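Local atomic coordinates of cellulosomal scaffoldin anchoring protein C (Acetivibrio cellulolyticus, PDB entry 4UYP), a protein that carries cohesin modules that bind the dockerin of the adaptor scaffoldin ScaB, helping to attach the multienzyme cellulosome to the bacterial cell surface. Residues V4-T9 with V17-T22; F36-D41 with G71-T76; Q43-A48 with I96-S101; Y110-N115 with G137-I142. All blocks are in the same frame, centred on the assembly; numbering follows the deposited sequence.

Interaction 1 of 4, residues V4-T9 with V17-T22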
loop_
_atom_site.group_PDB
_atom_site.type_symbol
_atom_site.label_atom_id
_atom_site.label_comp_id
_atom_site.label_asym_id
_atom_site.label_seq_id
_atom_site.Cartn_x
_atom_site.Cartn_y
_atom_site.Cartn_z
ATOM N N VAL C 4 10.789 4.963 -11.939
ATOM C CA VAL C 4 9.647 5.871 -11.529
ATOM C C VAL C 4 10.129 6.623 -10.258
ATOM O O VAL C 4 10.589 6.000 -9.288
ATOM C CB VAL C 4 8.446 5.046 -11.232
ATOM C CG1 VAL C 4 7.233 5.981 -10.858
ATOM C CG2 VAL C 4 8.080 4.238 -12.474
ATOM N N ASP C 5 9.975 7.927 -10.308
ATOM C CA ASP C 5 10.442 8.779 -9.161
ATOM C C ASP C 5 9.221 9.521 -8.623
ATOM O O ASP C 5 8.575 10.267 -9.402
ATOM C CB ASP C 5 11.440 9.745 -9.609
ATOM C CG ASP C 5 11.977 10.555 -8.477
ATOM O OD1 ASP C 5 12.927 10.116 -7.810
ATOM O OD2 ASP C 5 11.409 11.723 -8.241
ATOM N N ILE C 6 8.971 9.402 -7.318
ATOM C CA ILE C 6 7.997 10.290 -6.595
ATOM C C ILE C 6 8.820 11.428 -6.047
ATOM O O ILE C 6 9.730 11.191 -5.184
ATOM C CB ILE C 6 7.266 9.522 -5.516
ATOM C CG1 ILE C 6 6.477 8.317 -6.097
ATOM C CG2 ILE C 6 6.360 10.458 -4.692
ATOM C CD1 ILE C 6 5.773 7.550 -5.026
ATOM N N GLY C 7 8.627 12.664 -6.477
ATOM C CA GLY C 7 9.448 13.793 -6.035
ATOM C C GLY C 7 9.168 14.142 -4.572
ATOM O O GLY C 7 8.074 13.878 -4.044
ATOM N N SER C 8 10.165 14.683 -3.942
ATOM C CA SER C 8 10.009 15.200 -2.605
ATOM C C SER C 8 9.791 16.719 -2.660
ATOM O O SER C 8 10.136 17.440 -3.619
ATOM C CB SER C 8 11.321 14.982 -1.851
ATOM O OG SER C 8 11.448 13.511 -1.625
ATOM N N THR C 9 9.138 17.218 -1.596
ATOM C CA THR C 9 8.880 18.622 -1.468
ATOM C C THR C 9 8.685 19.028 -0.051
ATOM O O THR C 9 8.908 18.221 0.849
ATOM C CB THR C 9 7.638 18.966 -2.373
ATOM O OG1 THR C 9 7.510 20.344 -2.532
ATOM C CG2 THR C 9 6.316 18.427 -1.870
ATOM N N VAL C 17 0.958 21.288 -1.348
ATOM C CA VAL C 17 2.272 21.005 -1.958
ATOM C C VAL C 17 2.070 20.100 -3.178
ATOM O O VAL C 17 1.004 19.452 -3.300
ATOM C CB VAL C 17 3.254 20.367 -0.973
ATOM C CG1 VAL C 17 3.436 21.297 0.245
ATOM C CG2 VAL C 17 2.788 19.018 -0.445
ATOM N N SER C 18 3.038 20.061 -4.088
ATOM C CA SER C 18 2.866 19.235 -5.231
ATOM C C SER C 18 4.025 18.218 -5.330
ATOM O O SER C 18 5.234 18.570 -5.136
ATOM C CB SER C 18 2.778 20.086 -6.473
ATOM O OG SER C 18 1.787 21.062 -6.377
ATOM N N VAL C 19 3.603 16.992 -5.616
ATOM C CA VAL C 19 4.508 15.854 -5.703
ATOM C C VAL C 19 4.436 15.343 -7.165
ATOM O O VAL C 19 3.478 14.652 -7.514
ATOM C CB VAL C 19 4.022 14.785 -4.663
ATOM C CG1 VAL C 19 4.779 13.457 -4.857
ATOM C CG2 VAL C 19 4.274 15.278 -3.231
ATOM N N PRO C 20 5.508 15.557 -7.940
ATOM C CA PRO C 20 5.549 15.044 -9.350
ATOM C C PRO C 20 5.957 13.576 -9.380
ATOM O O PRO C 20 6.801 13.141 -8.624
ATOM C CB PRO C 20 6.574 15.941 -10.029
ATOM C CG PRO C 20 7.556 16.288 -8.930
ATOM C CD PRO C 20 6.706 16.366 -7.625
ATOM N N ILE C 21 5.332 12.854 -10.295
ATOM C CA ILE C 21 5.690 11.479 -10.570
ATOM C C ILE C 21 6.344 11.479 -11.969
ATOM O O ILE C 21 5.697 11.811 -12.984
ATOM C CB ILE C 21 4.522 10.500 -10.508
ATOM C CG1 ILE C 21 3.811 10.479 -9.124
ATOM C CG2 ILE C 21 4.985 9.096 -10.959
ATOM C CD1 ILE C 21 2.374 10.056 -9.132
ATOM N N THR C 22 7.636 11.115 -12.000
ATOM C CA THR C 22 8.476 11.238 -13.203
ATOM C C THR C 22 8.844 9.841 -13.664
ATOM O O THR C 22 9.148 8.958 -12.852
ATOM C CB THR C 22 9.793 12.043 -12.969
ATOM O OG1 THR C 22 9.481 13.314 -12.387
ATOM C CG2 THR C 22 10.676 12.190 -14.276
HETATM O O HOH W 1 9.511 13.140 -9.715
HETATM O O HOH W 2 5.326 21.782 -3.479
#

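Interaction 2 of 4, residues F36-D41 with G71-T76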
loop_
_atom_site.group_PDB
_atom_site.type_symbol
_atom_site.label_atom_id
_atom_site.label_comp_id
_atom_site.label_asym_id
_atom_site.label_seq_id
_atom_site.Cartn_x
_atom_site.Cartn_y
_atom_site.Cartn_z
ATOM N N PHE C 36 -0.438 2.939 -11.295
ATOM C CA PHE C 36 0.551 3.455 -10.364
ATOM C C PHE C 36 -0.196 3.880 -9.125
ATOM O O PHE C 36 -1.148 4.675 -9.221
ATOM C CB PHE C 36 1.316 4.672 -10.957
ATOM C CG PHE C 36 2.361 5.227 -10.025
ATOM C CD1 PHE C 36 3.512 4.539 -9.906
ATOM C CD2 PHE C 36 2.105 6.362 -9.210
ATOM C CE1 PHE C 36 4.507 4.874 -9.049
ATOM C CE2 PHE C 36 3.168 6.706 -8.266
ATOM C CZ PHE C 36 4.286 5.949 -8.288
ATOM N N ARG C 37 0.105 3.318 -7.933
ATOM C CA ARG C 37 -0.593 3.725 -6.698
ATOM C C ARG C 37 0.397 4.164 -5.677
ATOM O O ARG C 37 1.447 3.533 -5.506
ATOM C CB ARG C 37 -1.317 2.495 -6.180
ATOM C CG ARG C 37 -2.050 2.896 -4.885
ATOM C CD ARG C 37 -2.920 1.797 -4.275
ATOM N NE ARG C 37 -3.965 1.448 -5.192
ATOM C CZ ARG C 37 -4.979 0.721 -4.792
ATOM N NH1 ARG C 37 -5.133 0.250 -3.545
ATOM N NH2 ARG C 37 -5.953 0.397 -5.643
ATOM N N THR C 38 0.084 5.291 -5.044
ATOM C CA THR C 38 0.892 5.860 -3.914
ATOM C C THR C 38 0.070 5.757 -2.665
ATOM O O THR C 38 -1.126 6.070 -2.651
ATOM C CB THR C 38 1.172 7.400 -4.068
ATOM O OG1 THR C 38 -0.034 8.129 -4.139
ATOM C CG2 THR C 38 2.019 7.645 -5.377
ATOM N N ASN C 39 0.705 5.383 -1.529
ATOM C CA ASN C 39 0.066 5.581 -0.225
ATOM C C ASN C 39 0.678 6.763 0.546
ATOM O O ASN C 39 1.784 7.180 0.278
ATOM C CB ASN C 39 0.262 4.274 0.622
ATOM C CG ASN C 39 -0.571 3.099 0.020
ATOM O OD1 ASN C 39 0.042 2.242 -0.682
ATOM N ND2 ASN C 39 -1.847 3.087 0.224
ATOM N N PHE C 40 -0.148 7.113 1.490
ATOM C CA PHE C 40 0.222 8.226 2.405
ATOM C C PHE C 40 -0.614 8.084 3.665
ATOM O O PHE C 40 -1.666 7.444 3.700
ATOM C CB PHE C 40 -0.084 9.608 1.754
ATOM C CG PHE C 40 -1.536 9.762 1.272
ATOM C CD1 PHE C 40 -1.880 9.320 -0.079
ATOM C CD2 PHE C 40 -2.596 10.324 2.094
ATOM C CE1 PHE C 40 -3.204 9.487 -0.539
ATOM C CE2 PHE C 40 -3.891 10.473 1.608
ATOM C CZ PHE C 40 -4.201 10.038 0.277
ATOM N N ASP C 41 -0.101 8.690 4.764
ATOM C CA ASP C 41 -0.858 8.764 5.987
ATOM C C ASP C 41 -1.947 9.746 5.986
ATOM O O ASP C 41 -1.648 10.943 5.817
ATOM C CB ASP C 41 0.135 9.020 7.200
ATOM C CG ASP C 41 -0.621 9.108 8.512
ATOM O OD1 ASP C 41 -1.787 9.476 8.622
ATOM O OD2 ASP C 41 0.191 9.107 9.522
ATOM N N GLY C 71 -6.047 6.525 2.493
ATOM C CA GLY C 71 -4.606 6.849 2.266
ATOM C C GLY C 71 -3.964 6.292 0.981
ATOM O O GLY C 71 -2.850 5.824 0.965
ATOM N N PHE C 72 -4.776 6.390 -0.143
ATOM C CA PHE C 72 -4.056 6.050 -1.397
ATOM C C PHE C 72 -4.618 6.911 -2.540
ATOM O O PHE C 72 -5.688 7.447 -2.519
ATOM C CB PHE C 72 -4.139 4.543 -1.783
ATOM C CG PHE C 72 -5.559 4.087 -2.089
ATOM C CD1 PHE C 72 -6.111 4.165 -3.418
ATOM C CD2 PHE C 72 -6.394 3.516 -1.112
ATOM C CE1 PHE C 72 -7.427 3.713 -3.655
ATOM C CE2 PHE C 72 -7.689 3.048 -1.409
ATOM C CZ PHE C 72 -8.256 3.179 -2.676
ATOM N N ALA C 73 -3.745 6.981 -3.527
ATOM C CA ALA C 73 -4.034 7.624 -4.826
ATOM C C ALA C 73 -3.570 6.690 -5.901
ATOM O O ALA C 73 -2.444 6.226 -5.890
ATOM C CB ALA C 73 -3.338 8.973 -4.960
ATOM N N SER C 74 -4.423 6.521 -6.915
ATOM C CA SER C 74 -4.168 5.559 -8.035
ATOM C C SER C 74 -4.342 6.272 -9.350
ATOM O O SER C 74 -5.233 7.099 -9.500
ATOM C CB SER C 74 -5.146 4.390 -8.066
ATOM O OG SER C 74 -5.109 3.669 -6.812
ATOM N N MET C 75 -3.494 5.917 -10.274
ATOM C CA MET C 75 -3.475 6.492 -11.646
ATOM C C MET C 75 -3.395 5.313 -12.628
ATOM O O MET C 75 -2.575 4.414 -12.393
ATOM C CB MET C 75 -2.241 7.440 -11.790
ATOM C CG MET C 75 -2.496 8.812 -11.097
ATOM S SD MET C 75 -1.079 9.260 -10.035
ATOM C CE MET C 75 -1.234 8.164 -8.586
ATOM N N THR C 76 -4.141 5.387 -13.717
ATOM C CA THR C 76 -3.916 4.399 -14.816
ATOM C C THR C 76 -3.720 5.106 -16.121
ATOM O O THR C 76 -4.263 6.187 -16.386
ATOM C CB THR C 76 -5.061 3.387 -15.027
ATOM O OG1 THR C 76 -6.325 4.053 -15.271
ATOM C CG2 THR C 76 -5.221 2.557 -13.729
#

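Interaction 3 of 4, residues Q43-A48 with I96-S101. With SO4 (sulfate ion), chain S.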
loop_
_atom_site.group_PDB
_atom_site.type_symbol
_atom_site.label_atom_id
_atom_site.label_comp_id
_atom_site.label_asym_id
_atom_site.label_seq_id
_atom_site.Cartn_x
_atom_site.Cartn_y
_atom_site.Cartn_z
ATOM N N GLN C 43 -4.014 11.137 7.860
ATOM C CA GLN C 43 -4.177 12.243 8.870
ATOM C C GLN C 43 -3.061 13.201 8.864
ATOM O O GLN C 43 -3.031 14.149 9.614
ATOM C CB GLN C 43 -4.515 11.820 10.270
ATOM C CG GLN C 43 -5.918 11.144 10.411
ATOM C CD GLN C 43 -7.029 12.090 10.154
ATOM O OE1 GLN C 43 -6.881 13.287 10.430
ATOM N NE2 GLN C 43 -8.127 11.603 9.731
ATOM N N LYS C 44 -2.113 12.986 7.897
ATOM C CA LYS C 44 -1.044 13.964 7.686
ATOM C C LYS C 44 -1.267 14.780 6.437
ATOM O O LYS C 44 -1.062 15.984 6.420
ATOM C CB LYS C 44 0.354 13.260 7.550
ATOM C CG LYS C 44 0.713 12.403 8.835
ATOM C CD LYS C 44 0.722 13.224 10.110
ATOM C CE LYS C 44 1.320 12.409 11.289
ATOM N NZ LYS C 44 0.510 11.221 11.504
ATOM N N VAL C 45 -1.596 14.115 5.341
ATOM C CA VAL C 45 -1.875 14.783 4.074
ATOM C C VAL C 45 -3.117 14.128 3.497
ATOM O O VAL C 45 -3.453 12.971 3.763
ATOM C CB VAL C 45 -0.728 14.649 3.054
ATOM C CG1 VAL C 45 0.520 15.390 3.606
ATOM C CG2 VAL C 45 -0.396 13.208 2.701
ATOM N N THR C 46 -3.740 14.869 2.608
ATOM C CA THR C 46 -4.878 14.354 1.842
ATOM C C THR C 46 -4.703 14.876 0.394
ATOM O O THR C 46 -4.051 15.914 0.123
ATOM C CB THR C 46 -6.247 14.794 2.343
ATOM O OG1 THR C 46 -6.271 16.232 2.559
ATOM C CG2 THR C 46 -6.579 13.990 3.554
ATOM N N VAL C 47 -5.285 14.185 -0.573
ATOM C CA VAL C 47 -5.165 14.637 -1.971
ATOM C C VAL C 47 -6.199 15.720 -2.295
ATOM O O VAL C 47 -7.415 15.521 -2.096
ATOM C CB VAL C 47 -5.368 13.465 -2.948
ATOM C CG1 VAL C 47 -5.300 13.923 -4.421
ATOM C CG2 VAL C 47 -4.309 12.382 -2.717
ATOM N N ALA C 48 -5.736 16.877 -2.722
ATOM C CA ALA C 48 -6.596 17.954 -3.210
ATOM C C ALA C 48 -6.972 17.718 -4.659
ATOM O O ALA C 48 -8.136 17.974 -5.088
ATOM C CB ALA C 48 -5.909 19.330 -3.046
ATOM N N ILE C 96 0.676 14.981 -7.966
ATOM C CA ILE C 96 -0.377 14.885 -6.920
ATOM C C ILE C 96 -0.303 16.165 -6.068
ATOM O O ILE C 96 0.827 16.472 -5.584
ATOM C CB ILE C 96 -0.210 13.687 -6.027
ATOM C CG1 ILE C 96 -0.246 12.414 -6.892
ATOM C CG2 ILE C 96 -1.340 13.620 -4.977
ATOM C CD1 ILE C 96 0.232 11.225 -6.087
ATOM N N ASN C 97 -1.375 16.943 -5.973
ATOM C CA ASN C 97 -1.390 18.090 -5.053
ATOM C C ASN C 97 -1.957 17.698 -3.729
ATOM O O ASN C 97 -3.130 17.310 -3.678
ATOM C CB ASN C 97 -2.193 19.174 -5.729
ATOM C CG ASN C 97 -1.651 19.493 -7.135
ATOM O OD1 ASN C 97 -0.471 19.832 -7.260
ATOM N ND2 ASN C 97 -2.510 19.409 -8.134
ATOM N N PHE C 98 -1.107 17.720 -2.718
ATOM C CA PHE C 98 -1.495 17.240 -1.378
ATOM C C PHE C 98 -1.738 18.415 -0.411
ATOM O O PHE C 98 -0.932 19.369 -0.371
ATOM C CB PHE C 98 -0.350 16.474 -0.728
ATOM C CG PHE C 98 -0.168 15.045 -1.219
ATOM C CD1 PHE C 98 -1.052 14.075 -0.782
ATOM C CD2 PHE C 98 0.814 14.701 -2.094
ATOM C CE1 PHE C 98 -0.882 12.727 -1.139
ATOM C CE2 PHE C 98 0.996 13.307 -2.462
ATOM C CZ PHE C 98 0.152 12.377 -1.974
ATOM N N LYS C 99 -2.862 18.397 0.257
ATOM C CA LYS C 99 -3.090 19.313 1.401
ATOM C C LYS C 99 -2.413 18.764 2.656
ATOM O O LYS C 99 -2.706 17.664 3.098
ATOM C CB LYS C 99 -4.667 19.401 1.614
ATOM C CG LYS C 99 -5.061 19.990 2.965
ATOM C CD LYS C 99 -4.730 21.424 2.950
ATOM C CE LYS C 99 -5.358 22.120 4.212
ATOM N NZ LYS C 99 -5.026 21.479 5.441
ATOM N N VAL C 100 -1.472 19.569 3.195
ATOM C CA VAL C 100 -0.815 19.269 4.459
ATOM C C VAL C 100 -1.803 19.645 5.610
ATOM O O VAL C 100 -2.268 20.796 5.639
ATOM C CB VAL C 100 0.480 20.075 4.598
ATOM C CG1 VAL C 100 1.136 19.749 5.936
ATOM C CG2 VAL C 100 1.424 19.713 3.427
ATOM N N SER C 101 -1.965 18.681 6.510
ATOM C CA SER C 101 -2.890 18.959 7.637
ATOM C C SER C 101 -2.595 20.306 8.342
ATOM O O SER C 101 -1.412 20.659 8.530
ATOM C CB SER C 101 -2.771 17.857 8.550
ATOM O OG SER C 101 -3.544 18.136 9.750
HETATM S S SO4 S . -2.414 13.030 13.742
HETATM O O1 SO4 S . -1.031 13.566 14.151
HETATM O O2 SO4 S . -2.896 12.269 14.977
HETATM O O3 SO4 S . -2.446 12.149 12.489
HETATM O O4 SO4 S . -3.290 14.196 13.368
HETATM O O HOH W 3 -5.390 15.642 10.191
HETATM O O HOH W 4 -4.878 16.898 4.992
#

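Interaction 4 of 4, residues Y110-N115 with G137-I142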
loop_
_atom_site.group_PDB
_atom_site.type_symbol
_atom_site.label_atom_id
_atom_site.label_comp_id
_atom_site.label_asym_id
_atom_site.label_seq_id
_atom_site.Cartn_x
_atom_site.Cartn_y
_atom_site.Cartn_z
ATOM N N TYR C 110 6.589 13.123 5.776
ATOM C CA TYR C 110 5.510 12.202 5.309
ATOM C C TYR C 110 6.026 11.457 4.160
ATOM O O TYR C 110 6.450 11.981 3.109
ATOM C CB TYR C 110 4.258 12.984 4.949
ATOM C CG TYR C 110 3.802 13.949 6.056
ATOM C CD1 TYR C 110 3.942 13.607 7.422
ATOM C CD2 TYR C 110 3.351 15.211 5.776
ATOM C CE1 TYR C 110 3.499 14.434 8.466
ATOM C CE2 TYR C 110 2.887 16.035 6.787
ATOM C CZ TYR C 110 3.032 15.661 8.143
ATOM O OH TYR C 110 2.659 16.493 9.171
ATOM N N ASN C 111 6.069 10.090 4.289
ATOM C CA ASN C 111 6.543 9.199 3.200
ATOM C C ASN C 111 5.398 8.963 2.189
ATOM O O ASN C 111 4.276 8.532 2.576
ATOM C CB ASN C 111 6.885 7.870 3.887
ATOM C CG ASN C 111 8.089 8.049 4.792
ATOM O OD1 ASN C 111 9.239 7.951 4.310
ATOM N ND2 ASN C 111 7.834 8.241 6.061
ATOM N N ILE C 112 5.722 9.288 0.936
ATOM C CA ILE C 112 4.696 9.067 -0.163
ATOM C C ILE C 112 5.330 7.925 -0.973
ATOM O O ILE C 112 6.357 8.034 -1.594
ATOM C CB ILE C 112 4.621 10.392 -1.000
ATOM C CG1 ILE C 112 4.298 11.635 -0.131
ATOM C CG2 ILE C 112 3.557 10.225 -2.043
ATOM C CD1 ILE C 112 3.039 11.572 0.753
ATOM N N THR C 113 4.633 6.808 -0.788
ATOM C CA THR C 113 5.223 5.497 -1.130
ATOM C C THR C 113 4.607 4.791 -2.331
ATOM O O THR C 113 3.426 4.770 -2.406
ATOM C CB THR C 113 5.078 4.502 0.126
ATOM O OG1 THR C 113 3.768 4.347 0.569
ATOM C CG2 THR C 113 5.891 5.112 1.378
ATOM N N THR C 114 5.415 4.253 -3.206
ATOM C CA THR C 114 4.872 3.400 -4.345
ATOM C C THR C 114 4.364 2.063 -3.812
ATOM O O THR C 114 5.151 1.391 -3.089
ATOM C CB THR C 114 5.949 3.192 -5.331
ATOM O OG1 THR C 114 6.510 4.436 -5.811
ATOM C CG2 THR C 114 5.330 2.450 -6.586
ATOM N N ASN C 115 3.186 1.656 -4.173
ATOM C CA ASN C 115 2.567 0.384 -3.707
ATOM C C ASN C 115 2.827 -0.678 -4.803
ATOM O O ASN C 115 2.142 -0.649 -5.822
ATOM C CB ASN C 115 1.130 0.603 -3.352
ATOM C CG ASN C 115 0.484 -0.611 -2.660
ATOM O OD1 ASN C 115 0.884 -1.757 -3.092
ATOM N ND2 ASN C 115 -0.454 -0.429 -1.824
ATOM N N GLY C 137 9.100 9.393 -2.402
ATOM C CA GLY C 137 9.273 10.822 -2.046
ATOM C C GLY C 137 8.898 11.038 -0.601
ATOM O O GLY C 137 8.235 10.230 0.056
ATOM N N LYS C 138 9.284 12.206 -0.098
ATOM C CA LYS C 138 8.879 12.615 1.234
ATOM C C LYS C 138 8.384 14.086 1.140
ATOM O O LYS C 138 8.848 14.881 0.301
ATOM C CB LYS C 138 10.082 12.634 2.199
ATOM C CG LYS C 138 10.653 11.239 2.448
ATOM C CD LYS C 138 11.929 11.428 3.271
ATOM C CE LYS C 138 12.953 10.374 3.146
ATOM N NZ LYS C 138 13.186 9.868 1.842
ATOM N N ILE C 139 7.416 14.408 1.978
ATOM C CA ILE C 139 7.022 15.822 2.177
ATOM C C ILE C 139 7.501 16.223 3.560
ATOM O O ILE C 139 7.203 15.549 4.580
ATOM C CB ILE C 139 5.494 15.960 2.148
ATOM C CG1 ILE C 139 4.954 15.607 0.758
ATOM C CG2 ILE C 139 5.054 17.415 2.560
ATOM C CD1 ILE C 139 3.420 15.392 0.804
ATOM N N GLU C 140 8.341 17.276 3.609
ATOM C CA GLU C 140 8.787 17.822 4.899
ATOM C C GLU C 140 7.992 19.059 5.298
ATOM O O GLU C 140 7.819 19.958 4.483
ATOM C CB GLU C 140 10.322 18.174 4.781
ATOM C CG GLU C 140 10.810 18.823 6.129
ATOM C CD GLU C 140 12.333 18.862 6.271
ATOM O OE1 GLU C 140 13.052 18.450 5.343
ATOM O OE2 GLU C 140 12.758 19.295 7.342
ATOM N N VAL C 141 7.477 19.056 6.542
ATOM C CA VAL C 141 6.737 20.240 7.042
ATOM C C VAL C 141 7.733 21.323 7.521
ATOM O O VAL C 141 8.586 21.010 8.367
ATOM C CB VAL C 141 5.779 19.827 8.141
ATOM C CG1 VAL C 141 5.001 21.072 8.553
ATOM C CG2 VAL C 141 4.851 18.750 7.613
ATOM N N ILE C 142 7.626 22.477 6.912
ATOM C CA ILE C 142 8.551 23.576 7.254
ATOM C C ILE C 142 7.798 24.737 7.857
ATOM O O ILE C 142 6.571 24.828 7.821
ATOM C CB ILE C 142 9.405 23.972 6.052
ATOM C CG1 ILE C 142 8.535 24.410 4.863
ATOM C CG2 ILE C 142 10.361 22.855 5.661
ATOM C CD1 ILE C 142 9.333 25.074 3.715
HETATM O O HOH W 5 9.085 7.430 1.490
#

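Interaction 1 of 4, residues V4-T9 with V17-T22
Asp5 and Thr22 form an antiparallel hydrogen-bonded pair in a beta hairpin whose short strand axes run 4.7 Å apart at 175°. The bond from Asp5 N to Thr22 O measures 2.9 Å and is returned by Thr22 N to Asp5 O, while Gly7 N continues the pairing to Pro20 O. Ile6 and Ile21 form the non-hydrogen-bonded pair between these links, both turned into the core of the cohesin sandwich. On that side the CG2 branch of Ile6, anti to the backbone N, reaches Val19 CG1 at 3.4 Å, tighter than an ordinary methyl contact. The same CG1 lies 3.4 Å from Gly7 O, a buried carbonyl with no polar partner in the model. Further along, with OG1 anti to the backbone N (chi1 -167°), Thr9 CG2 falls between that N and the carbonyl carbon and lies against Val17 CB at 3.7 Å. Thr9 OG1 is 2.8 Å from a water that accepts from Ser18 N. The opposite face is polar: another water lies within bonding distance of Asp5 OD2, Pro20 O and, in one of its two conformers, Thr22 OG1. Asp5 and Ile6 belong to a calcium site seen for this protein, with Asn135 and Asp136 close by; no ion is bound to this chain here. The chemistry thus implies a two-sided strand, with apolar methyls on the core side and a hydrated carboxylate beside the calcium-binding position.

Interaction 2 of 4, residues F36-D41 with G71-T76
Arg37 and Phe72 stack across two antiparallel strands, and the arginine can be followed outward from the backbone. Its CB is 3.9 Å from Ala73 O, and CG comes closer to that oxygen, at 3.5 Å. CD then passes Phe72 CB at 3.9 Å, where the bend at chi3 (-62°) turns the chain over the ring. NE lies 3.0 Å from Ser74 OG in one of the two serine conformers, an oxygen that bonds to Leu26 O of the scaffoldin B chain; NE and CZ both pass Phe72 CD1. The guanidinium is laid flat on the ring, its plane only 9° away, and CZ stands 4.2 Å from the Phe72 centroid, a cation-pi contact. At the tip, NH1 sits above the centre of that ring and also meets the sulfonate of a buffer molecule, whereas NH2 donates to Val25 O of the scaffoldin B chain. Arg37 and Phe72 both pack on Leu26 of that chain as well, so this face of the jelly-roll cohesin sandwich is the one that receives the dockerin. Where strand 72-78 begins, Gly71 and Phe72 both face Asn67 as a G1 beta bulge. Gly71 O is gripped by two donors from opposite faces of its carbonyl plane: Asn39 ND2 at 3.0 Å and Phe40 N. The other end of the Asn39 amide, OD1, accepts from Asn115. On the core side the Phe40 ring spreads over Gly71, whose CA lies 3.8 Å from the ring centroid, a CH-pi contact made over the face. Beyond it, Thr38 N donates to Ala73 O at 2.8 Å.

Interaction 3 of 4, residues Q43-A48 with I96-S101
Val45, Val47 and Phe98 interlock where strand 45-52 runs along strand 91-100, at one margin of the cohesin beta sandwich. The short axes diverge strongly, at 135°, yet the antiparallel pairing holds, with Lys99 N bonded to Thr46 O at 2.8 Å and Thr46 N returning to Lys99 O. On the core side the two valines stand as neighbouring bumps, and the Phe98 ring reaches both with one corner. In Val45, chi1 of -65° sets CG1 anti to the carbonyl carbon and leaves CG2 between N and C, 3.6 Å from Phe98 CD1. Val47 CG2 meets the next ring atom, Phe98 CE1, at 3.8 Å. That same methyl fills the notch between the ring and Ile96, touching Ile96 CG2 at 3.9 Å, while the isoleucine methyl itself overlies the rim of one ring face. Thr46 O approaches the Phe98 edge close to the ring plane. Phe40 packs against both valines and meets Phe98 edge to face, tying this corner into the core.

At the loop end Ser101 CB drops against Lys44 O, which accepts from Ser101 N. Lys44 bends at chi2 and chi4 and puts NZ 3.3 Å from O3 of a sulfate, probably from the crystallisation liquor; this amine also makes salt bridges to Asp41 of its own chain and to Glu128 of the second subunit. On the outer side Thr46 lies alongside the first carbons of Lys99, and a water joins Thr46 OG1, 2.9 Å away, to Lys99 O.

Interaction 4 of 4, residues Y110-N115 with G137-I142
Gly137 O is gripped by Ile112 N and by a water. The Ile112 N bond is 2.8 Å long and nearly straight, 170° at the hydrogen, although the donor is tilted 30° from the carbonyl plane. The water, a longer 3.3 Å from Gly137 O, also holds Asn111 OD1. Two residues on, Tyr110 N donates to Ile139 O and Ile139 N to Tyr110 O, the Ile139 N-H lying on a lone pair of the tyrosine carbonyl. The Tyr110 ring turns back beside its own N (chi1 -51°), which carries CG over to Ile139 O. Its far end then meets Val141 CG2, 3.5 Å from CE2, while the hydroxyl bonds to Glu108.

This pairing sets strand 133-141, the last of the cohesin jelly roll, antiparallel to strand 109-122; on its other edge runs strand 3-11 in parallel, so the first and last strands of the domain are neighbours, running the same way. Towards the core, Ile112 crosses Ile139 obliquely, with the CD1 methyls 3.8 Å apart, and packs also on Ile6 and Phe40. The opposite face carries Asn111 and Lys138 side by side, Asn111 OD1 lying 4.0 Å from Lys138 CG. There the Asn111 amide is held by the second subunit: ND2 donates to Val132 O, and OD1 accepts from Tyr134 N.

In the fold
All four contacts lie within one domain, the third cohesin of ScaC, their centres 9 to 13 Å apart, and each pairs antiparallel strands that are neighbours in the sandwich. Interaction 1 is a local hairpin and closes first; interactions 2 and 3 then alternate along the chain, and interaction 4 pairs the late strands. Backbone bonds pass from interaction 1 to interactions 3 and 4, and from interaction 2 to interaction 4. Inside, Phe36 of interaction 2 packs on Val4 of interaction 1, and Phe98 of interaction 3 on Ile112 of interaction 4. One core thus backs both the dockerin-facing surface of interaction 2 and the subunit interface touched by interactions 2, 3 and 4.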